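Local coordinates for protein Bis(5'-nucleosyl)-tetraphosphatase [asymmetrical] (Caenorhabditis elegans, PDB 1KTG) that hydrolyses diadenosine tetraphosphate asymmetrically to AMP and ATP, using divalent metal ions such as magnesium, at residues A[51-59]-A[97-105]. Sequence-based numbering, arbitrary orientation.
With MG (magnesium ion), chain I; MG (magnesium ion), chain F; MG (magnesium ion), chain G; MG (magnesium ion), chain H.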
loop_
_atom_site.group_PDB
_atom_site.type_symbol
_atom_site.label_atom_id
_atom_site.label_comp_id
_atom_site.label_asym_id
_atom_site.label_seq_id
_atom_site.Cartn_x
_atom_site.Cartn_y
_atom_site.Cartn_z
ATOM N N ARG A 51 -10.110 4.232 -3.137
ATOM C CA ARG A 51 -10.934 4.736 -2.044
ATOM C C ARG A 51 -10.264 4.513 -0.691
ATOM O O ARG A 51 -10.273 5.386 0.175
ATOM C CB ARG A 51 -12.318 4.090 -2.064
ATOM C CG ARG A 51 -13.190 4.461 -0.864
ATOM C CD ARG A 51 -14.479 3.670 -0.764
ATOM N NE ARG A 51 -14.212 2.249 -0.962
ATOM C CZ ARG A 51 -13.644 1.458 -0.061
ATOM N NH1 ARG A 51 -13.300 1.939 1.120
ATOM N NH2 ARG A 51 -13.416 0.175 -0.347
ATOM N N GLU A 52 -9.694 3.339 -0.500
ATOM C CA GLU A 52 -9.022 3.041 0.767
ATOM C C GLU A 52 -7.803 3.927 0.960
ATOM O O GLU A 52 -7.464 4.311 2.084
ATOM C CB GLU A 52 -8.637 1.563 0.835
ATOM C CG GLU A 52 -9.840 0.634 0.986
ATOM C CD GLU A 52 -10.394 0.560 2.402
ATOM O OE1 GLU A 52 -9.693 0.966 3.354
ATOM O OE2 GLU A 52 -11.535 0.071 2.561
ATOM N N THR A 53 -7.143 4.267 -0.137
ATOM C CA THR A 53 -5.999 5.154 -0.037
ATOM C C THR A 53 -6.450 6.525 0.434
ATOM O O THR A 53 -5.817 7.136 1.306
ATOM C CB THR A 53 -5.296 5.242 -1.372
ATOM O OG1 THR A 53 -4.636 3.997 -1.606
ATOM C CG2 THR A 53 -4.181 6.278 -1.334
ATOM N N LYS A 54 -7.552 7.004 -0.134
ATOM C CA LYS A 54 -8.093 8.299 0.251
ATOM C C LYS A 54 -8.521 8.261 1.710
ATOM O O LYS A 54 -8.219 9.172 2.477
ATOM C CB LYS A 54 -9.277 8.680 -0.648
ATOM N N GLU A 55 -9.190 7.182 2.106
ATOM C CA GLU A 55 -9.692 7.045 3.472
ATOM C C GLU A 55 -8.601 6.916 4.523
ATOM O O GLU A 55 -8.694 7.528 5.588
ATOM C CB GLU A 55 -10.608 5.818 3.599
ATOM C CG GLU A 55 -11.991 5.984 2.990
ATOM C CD GLU A 55 -12.822 4.713 3.050
ATOM O OE1 GLU A 55 -12.377 3.730 3.674
ATOM O OE2 GLU A 55 -13.914 4.682 2.454
ATOM N N GLU A 56 -7.586 6.105 4.236
ATOM C CA GLU A 56 -6.586 5.768 5.246
ATOM C C GLU A 56 -5.397 6.722 5.324
ATOM O O GLU A 56 -4.772 6.854 6.384
ATOM C CB GLU A 56 -6.104 4.328 5.039
ATOM C CG GLU A 56 -7.231 3.308 5.161
ATOM C CD GLU A 56 -6.769 1.872 5.024
ATOM O OE1 GLU A 56 -5.591 1.627 4.667
ATOM O OE2 GLU A 56 -7.592 0.972 5.305
ATOM N N ALA A 57 -5.062 7.368 4.211
ATOM C CA ALA A 57 -3.887 8.240 4.190
ATOM C C ALA A 57 -4.188 9.659 3.723
ATOM O O ALA A 57 -3.302 10.508 3.727
ATOM C CB ALA A 57 -2.813 7.625 3.338
ATOM N N ASN A 58 -5.430 9.909 3.324
ATOM C CA ASN A 58 -5.858 11.225 2.855
ATOM C C ASN A 58 -5.117 11.646 1.583
ATOM O O ASN A 58 -4.832 12.826 1.382
ATOM C CB ASN A 58 -5.695 12.279 3.954
ATOM C CG ASN A 58 -6.664 13.432 3.813
ATOM O OD1 ASN A 58 -6.410 14.524 4.313
ATOM N ND2 ASN A 58 -7.785 13.198 3.153
ATOM N N ILE A 59 -4.804 10.655 0.745
ATOM C CA ILE A 59 -4.188 10.883 -0.556
ATOM C C ILE A 59 -5.232 10.562 -1.629
ATOM O O ILE A 59 -5.776 9.442 -1.673
ATOM C CB ILE A 59 -2.955 10.006 -0.739
ATOM C CG1 ILE A 59 -1.878 10.400 0.270
ATOM C CG2 ILE A 59 -2.421 10.138 -2.156
ATOM C CD1 ILE A 59 -0.726 9.412 0.386
ATOM N N ASP A 97 0.782 15.779 2.487
ATOM C CA ASP A 97 0.833 15.338 3.859
ATOM C C ASP A 97 -0.170 14.238 4.130
ATOM O O ASP A 97 -1.361 14.335 3.809
ATOM C CB ASP A 97 0.568 16.517 4.785
ATOM C CG ASP A 97 1.644 17.571 4.697
ATOM O OD1 ASP A 97 2.809 17.214 4.433
ATOM O OD2 ASP A 97 1.429 18.778 4.859
ATOM N N VAL A 98 0.354 13.189 4.727
ATOM C CA VAL A 98 -0.416 12.036 5.112
ATOM C C VAL A 98 -1.217 12.368 6.366
ATOM O O VAL A 98 -0.711 13.019 7.275
ATOM C CB VAL A 98 0.524 10.880 5.410
ATOM C CG1 VAL A 98 -0.208 9.740 6.098
ATOM C CG2 VAL A 98 1.183 10.415 4.125
ATOM N N GLN A 99 -2.465 11.914 6.392
ATOM C CA GLN A 99 -3.336 12.075 7.540
ATOM C C GLN A 99 -4.056 10.746 7.719
ATOM O O GLN A 99 -4.526 10.154 6.741
ATOM C CB GLN A 99 -4.336 13.202 7.334
ATOM C CG GLN A 99 -3.746 14.571 7.593
ATOM C CD GLN A 99 -4.727 15.692 7.321
ATOM O OE1 GLN A 99 -4.368 16.706 6.712
ATOM N NE2 GLN A 99 -5.965 15.514 7.766
ATOM N N LEU A 100 -4.136 10.291 8.961
ATOM C CA LEU A 100 -4.706 8.990 9.252
ATOM C C LEU A 100 -6.154 9.063 9.698
ATOM O O LEU A 100 -6.660 10.114 10.095
ATOM C CB LEU A 100 -3.897 8.293 10.352
ATOM C CG LEU A 100 -2.381 8.166 10.143
ATOM C CD1 LEU A 100 -1.744 7.410 11.330
ATOM C CD2 LEU A 100 -2.069 7.457 8.835
ATOM N N SER A 101 -6.795 7.902 9.630
ATOM C CA SER A 101 -8.154 7.706 10.095
ATOM C C SER A 101 -8.063 6.836 11.350
ATOM O O SER A 101 -6.968 6.487 11.776
ATOM C CB SER A 101 -8.968 6.993 9.020
ATOM O OG SER A 101 -8.561 5.644 8.908
ATOM N N HIS A 102 -9.201 6.461 11.929
ATOM C CA HIS A 102 -9.191 5.639 13.137
ATOM C C HIS A 102 -8.579 4.258 12.923
ATOM O O HIS A 102 -8.222 3.599 13.892
ATOM C CB HIS A 102 -10.599 5.475 13.710
ATOM C CG HIS A 102 -11.522 4.686 12.837
ATOM N ND1 HIS A 102 -11.511 3.307 12.792
ATOM C CD2 HIS A 102 -12.507 5.082 11.996
ATOM C CE1 HIS A 102 -12.431 2.890 11.942
ATOM N NE2 HIS A 102 -13.056 3.946 11.452
ATOM N N GLU A 103 -8.437 3.835 11.666
ATOM C CA GLU A 103 -7.880 2.508 11.363
ATOM C C GLU A 103 -6.360 2.388 11.556
ATOM O O GLU A 103 -5.834 1.277 11.610
ATOM C CB GLU A 103 -8.295 2.061 9.959
ATOM C CG GLU A 103 -9.782 1.748 9.879
ATOM C CD GLU A 103 -10.228 1.128 8.573
ATOM O OE1 GLU A 103 -9.472 1.160 7.575
ATOM O OE2 GLU A 103 -11.358 0.610 8.560
ATOM N N HIS A 104 -5.667 3.526 11.671
ATOM C CA HIS A 104 -4.214 3.539 11.832
ATOM C C HIS A 104 -3.741 4.510 12.904
ATOM O O HIS A 104 -4.426 5.489 13.224
ATOM C CB HIS A 104 -3.530 3.787 10.483
ATOM C CG HIS A 104 -3.879 2.739 9.481
ATOM N ND1 HIS A 104 -5.025 2.806 8.721
ATOM C CD2 HIS A 104 -3.304 1.545 9.195
ATOM C CE1 HIS A 104 -5.121 1.715 7.984
ATOM N NE2 HIS A 104 -4.094 0.932 8.254
ATOM N N GLN A 105 -2.572 4.208 13.473
ATOM C CA GLN A 105 -2.063 4.972 14.603
ATOM C C GLN A 105 -0.720 5.637 14.328
ATOM O O GLN A 105 -0.243 6.415 15.150
ATOM C CB GLN A 105 -1.958 4.075 15.842
ATOM C CG GLN A 105 -1.026 2.862 15.684
ATOM C CD GLN A 105 -0.889 2.071 16.971
ATOM O OE1 GLN A 105 0.205 1.651 17.340
ATOM N NE2 GLN A 105 -2.001 1.880 17.666
HETATM MG MG MG I . -9.677 0.869 5.431
HETATM MG MG MG F . -7.173 -1.040 5.491
HETATM MG MG MG G . -12.482 -0.837 4.124
HETATM MG MG MG H . -12.399 -0.562 7.213
HETATM O O HOH W 1 -7.251 9.824 6.413
HETATM O O HOH W 2 -14.130 0.736 3.782
HETATM O O HOH W 3 -5.058 -0.892 5.645
HETATM O O HOH W 4 -6.020 5.355 8.430
HETATM O O HOH W 5 -7.345 -0.724 7.597
HETATM O O HOH W 6 -6.953 -3.093 5.892
HETATM O O HOH W 7 -13.748 -1.601 5.733
HETATM O O HOH W 8 -13.631 -1.943 2.856
#
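Glu56 overlaps the His104 imidazole, its carboxylate meeting the ring obliquely at CE1, the two planes 58° apart and Glu56 OE1 3.4 Å from His104 CE1. With CG anti to its carbonyl carbon and the chain extended beyond, Glu56 reaches past the ring to the metals, where OE2 bridges two magnesium ions at 2.1 Å each. One of these ions also takes Glu52 OE1 and Glu103 OE1; Glu56 OE2 and Glu103 OE1 lie 3.0 Å apart, both bound to this ion rather than to each other. The bend at chi2 (-79°) in Glu52 and the straight chain of Glu103 each leave OE2 pointing to a further magnesium, so all three carboxylates bridge metal pairs; the backbone O of Lys36 binds magnesium alongside Glu56 OE2. Behind Glu52, Arg51 NH1 donates to Glu52 OE2 (2.9 Å) and Glu55 OE2, meeting both from above their carboxylate planes, while NE pairs with Glu43. A leucine in place of Arg51 would probably leave Glu55 OE2 and Glu52 OE2 without their shared guanidinium, and the Glu55 carboxylate freer to turn. Away from the cluster, a water joins Glu56 O, Ser101 N and His104 ND1, and another links Glu55 O to Gln99 O. The helix end is tied directly by Gln99 N to Ala57 O (3.1 Å, 171°). Beyond it, Asn58 and Gln99 run side by side, and Val98 meets the Ala57 and Ile59 side chains before reaching the tryptophans of strand 104-110. This is the Nudix catalytic site: the Nudix-box helix supplies Glu52 and Glu56, and the Ser101-His104 turn adds Glu103 to the magnesium cluster.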